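Local structure of glycosyl hydrolase family 2, TIM barrel domain protein (Parabacteroides merdae ATCC 43184, 6DXU) at residues F228-D233 with I259-D264. The protein is a gut bacterial beta-glucuronidase of glycoside hydrolase family 2, which probably removes glucuronic acid from glucuronide conjugates by hydrolysis. Sequence-based numbering, arbitrary orientation.
Sequences FYNPED and ILPLGD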
ATOM      1  N   PHE D 228      15.433  30.314  -1.620  1.00 21.85           N
ATOM      2  CA  PHE D 228      14.495  31.018  -0.754  1.00 19.22           C
ATOM      3  C   PHE D 228      13.416  30.088  -0.232  1.00 27.27           C
ATOM      4  O   PHE D 228      12.986  29.157  -0.916  1.00 25.28           O
ATOM      5  CB  PHE D 228      13.831  32.176  -1.497  1.00 20.68           C
ATOM      6  CG  PHE D 228      14.742  33.348  -1.697  1.00 19.09           C
ATOM      7  CD1 PHE D 228      14.852  34.324  -0.719  1.00 21.06           C
ATOM      8  CD2 PHE D 228      15.500  33.462  -2.856  1.00 20.37           C
ATOM      9  CE1 PHE D 228      15.700  35.396  -0.892  1.00 25.33           C
ATOM     10  CE2 PHE D 228      16.344  34.536  -3.037  1.00 22.16           C
ATOM     11  CZ  PHE D 228      16.446  35.501  -2.050  1.00 24.34           C
ATOM     12  N   TYR D 229      12.967  30.366   0.989  1.00 24.68           N
ATOM     13  CA  TYR D 229      11.774  29.748   1.548  1.00 23.52           C
ATOM     14  C   TYR D 229      10.694  30.820   1.551  1.00 24.78           C
ATOM     15  O   TYR D 229      10.827  31.839   2.233  1.00 22.19           O
ATOM     16  CB  TYR D 229      12.037  29.191   2.948  1.00 25.43           C
ATOM     17  CG  TYR D 229      10.890  28.346   3.449  1.00 25.71           C
ATOM     18  CD1 TYR D 229      10.395  27.294   2.680  1.00 28.48           C
ATOM     19  CD2 TYR D 229      10.300  28.596   4.676  1.00 23.79           C
ATOM     20  CE1 TYR D 229       9.332  26.511   3.130  1.00 29.31           C
ATOM     21  CE2 TYR D 229       9.249  27.816   5.140  1.00 25.53           C
ATOM     22  CZ  TYR D 229       8.766  26.777   4.361  1.00 30.11           C
ATOM     23  OH  TYR D 229       7.711  26.004   4.811  1.00 29.20           O
ATOM     24  N   ASN D 230       9.658  30.617   0.746  1.00 20.58           N
ATOM     25  CA  ASN D 230       8.687  31.666   0.455  1.00 23.07           C
ATOM     26  C   ASN D 230       7.297  31.047   0.292  1.00 23.51           C
ATOM     27  O   ASN D 230       6.699  31.109  -0.794  1.00 19.18           O
ATOM     28  CB  ASN D 230       9.130  32.429  -0.801  1.00 21.72           C
ATOM     29  CG  ASN D 230       8.224  33.597  -1.148  1.00 23.64           C
ATOM     30  OD1 ASN D 230       7.314  33.961  -0.397  1.00 21.44           O
ATOM     31  ND2 ASN D 230       8.474  34.195  -2.314  1.00 23.26           N
ATOM     32  N   PRO D 231       6.744  30.456   1.357  1.00 23.48           N
ATOM     33  CA  PRO D 231       5.442  29.778   1.229  1.00 27.82           C
ATOM     34  C   PRO D 231       4.284  30.722   0.939  1.00 31.98           C
ATOM     35  O   PRO D 231       3.251  30.256   0.446  1.00 28.48           O
ATOM     36  CB  PRO D 231       5.267  29.071   2.588  1.00 28.00           C
ATOM     37  CG  PRO D 231       6.147  29.834   3.538  1.00 27.41           C
ATOM     38  CD  PRO D 231       7.311  30.337   2.718  1.00 23.80           C
ATOM     39  N   GLU D 232       4.405  32.018   1.236  1.00 27.99           N
ATOM     40  CA  GLU D 232       3.347  32.975   0.939  1.00 26.21           C
ATOM     41  C   GLU D 232       3.431  33.550  -0.461  1.00 24.20           C
ATOM     42  O   GLU D 232       2.577  34.363  -0.821  1.00 27.79           O
ATOM     43  CB  GLU D 232       3.343  34.142   1.932  1.00 31.33           C
ATOM     44  CG  GLU D 232       3.025  33.754   3.352  1.00 37.37           C
ATOM     45  CD  GLU D 232       1.594  33.273   3.541  1.00 43.91           C
ATOM     46  OE1 GLU D 232       0.709  33.601   2.708  1.00 42.41           O
ATOM     47  OE2 GLU D 232       1.354  32.566   4.542  1.00 43.87           O
ATOM     48  N   ASP D 233       4.433  33.164  -1.248  1.00 23.33           N
ATOM     49  CA  ASP D 233       4.538  33.591  -2.649  1.00 22.21           C
ATOM     50  C   ASP D 233       4.670  35.113  -2.776  1.00 26.17           C
ATOM     51  O   ASP D 233       4.104  35.734  -3.681  1.00 21.74           O
ATOM     52  CB  ASP D 233       3.343  33.057  -3.454  1.00 23.26           C
ATOM     53  CG  ASP D 233       3.452  33.343  -4.933  1.00 25.31           C
ATOM     54  OD1 ASP D 233       2.435  33.776  -5.528  1.00 29.35           O
ATOM     55  OD2 ASP D 233       4.564  33.176  -5.491  1.00 25.52           O
ATOM     56  N   ILE D 259      14.238  41.719  -6.416  1.00 25.13           N
ATOM     57  CA  ILE D 259      14.521  40.367  -6.875  1.00 29.63           C
ATOM     58  C   ILE D 259      13.323  39.471  -6.568  1.00 25.23           C
ATOM     59  O   ILE D 259      12.520  39.756  -5.676  1.00 23.90           O
ATOM     60  CB  ILE D 259      15.811  39.853  -6.209  1.00 25.61           C
ATOM     61  CG1 ILE D 259      16.318  38.577  -6.872  1.00 33.48           C
ATOM     62  CG2 ILE D 259      15.586  39.609  -4.742  1.00 28.28           C
ATOM     63  CD1 ILE D 259      17.536  37.995  -6.166  1.00 36.74           C
ATOM     64  N   LEU D 260      13.183  38.385  -7.340  1.00 24.62           N
ATOM     65  CA  LEU D 260      12.155  37.382  -7.058  1.00 22.64           C
ATOM     66  C   LEU D 260      12.671  36.439  -5.978  1.00 19.00           C
ATOM     67  O   LEU D 260      13.576  35.638  -6.236  1.00 19.17           O
ATOM     68  CB  LEU D 260      11.787  36.610  -8.327  1.00 23.38           C
ATOM     69  CG  LEU D 260      10.970  35.320  -8.189  1.00 22.90           C
ATOM     70  CD1 LEU D 260       9.623  35.608  -7.569  1.00 22.25           C
ATOM     71  CD2 LEU D 260      10.806  34.693  -9.565  1.00 23.75           C
ATOM     72  N   PRO D 261      12.144  36.510  -4.756  1.00 19.13           N
ATOM     73  CA  PRO D 261      12.673  35.683  -3.658  1.00 21.47           C
ATOM     74  C   PRO D 261      12.006  34.308  -3.620  1.00 20.10           C
ATOM     75  O   PRO D 261      11.304  33.950  -2.660  1.00 20.72           O
ATOM     76  CB  PRO D 261      12.334  36.530  -2.427  1.00 21.59           C
ATOM     77  CG  PRO D 261      10.998  37.142  -2.801  1.00 22.31           C
ATOM     78  CD  PRO D 261      11.050  37.386  -4.300  1.00 21.25           C
ATOM     79  N   LEU D 262      12.226  33.526  -4.681  1.00 18.61           N
ATOM     80  CA  LEU D 262      11.544  32.246  -4.870  1.00 19.88           C
ATOM     81  C   LEU D 262      12.529  31.256  -5.477  1.00 22.54           C
ATOM     82  O   LEU D 262      13.144  31.550  -6.505  1.00 18.70           O
ATOM     83  CB  LEU D 262      10.325  32.418  -5.789  1.00 18.93           C
ATOM     84  CG  LEU D 262       9.332  31.252  -5.921  1.00 21.20           C
ATOM     85  CD1 LEU D 262       8.581  31.036  -4.613  1.00 20.70           C
ATOM     86  CD2 LEU D 262       8.377  31.544  -7.058  1.00 22.17           C
ATOM     87  N   GLY D 263      12.671  30.081  -4.863  1.00 21.31           N
ATOM     88  CA  GLY D 263      13.596  29.113  -5.436  1.00 21.24           C
ATOM     89  C   GLY D 263      15.052  29.566  -5.374  1.00 24.26           C
ATOM     90  O   GLY D 263      15.468  30.295  -4.468  1.00 21.27           O
ATOM     91  N   ASP D 264      15.831  29.153  -6.377  1.00 22.67           N
ATOM     92  CA  ASP D 264      17.268  29.417  -6.398  1.00 24.68           C
ATOM     93  C   ASP D 264      17.578  30.789  -6.976  1.00 22.41           C
ATOM     94  O   ASP D 264      16.952  31.220  -7.942  1.00 23.51           O
ATOM     95  CB  ASP D 264      18.018  28.399  -7.257  1.00 25.25           C
ATOM     96  CG  ASP D 264      17.866  26.983  -6.781  1.00 31.05           C
ATOM     97  OD1 ASP D 264      17.472  26.767  -5.621  1.00 29.24           O
ATOM     98  OD2 ASP D 264      18.201  26.086  -7.584  1.00 29.48           O
TER
HETATM   99  O   HOH W   1      10.954  29.553  -2.641  1.00 32.41           O
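P261 lies over one face of the F228 ring. Its CB sits 3.9 Å from the ring centroid, 18° off the normal, in a CH-pi contact. P261 CA covers the centre of the same face. CG of F228 stands beside the backbone N and anti to the carbonyl carbon (chi1 -74°), which brings the ring under P261. G263 O lies at the ring edge, near its plane. G263 O also accepts a hydrogen bond of 2.8 Å from F228 N.

N230 meets the same proline through its amide. With CG anti to the backbone N (chi1 -177°), N230 ND2 donates to P261 O at 2.9 Å, a bent bond that reaches the carbonyl from above its plane. ND2 also bonds to I234 O, so two carbonyls hold the amide. L262 CD1 packs against N230 ND2 at 3.9 Å. A water spans the strands: it donates to F228 O and accepts from G263 N at 2.9 Å.

Without the ring, as with an alanine here, P261 is likely to lose the aromatic face beneath it, and a gap would open beside V202 and V239.

P261 is the centre of an inverse gamma turn, and N230 to D233 form a type I beta turn. D233 hydrogen-bonds S443 and forms a salt bridge with R446, both of the second subunit, whose K450 bonds to L262 O. The contact thus borders a subunit interface. The arrangement joins the end of strand 219-229 to the crossover from strand 250-259 into 263-273, which links the two sheets of the immunoglobulin-like beta-sandwich domain of family 2 glycoside hydrolases.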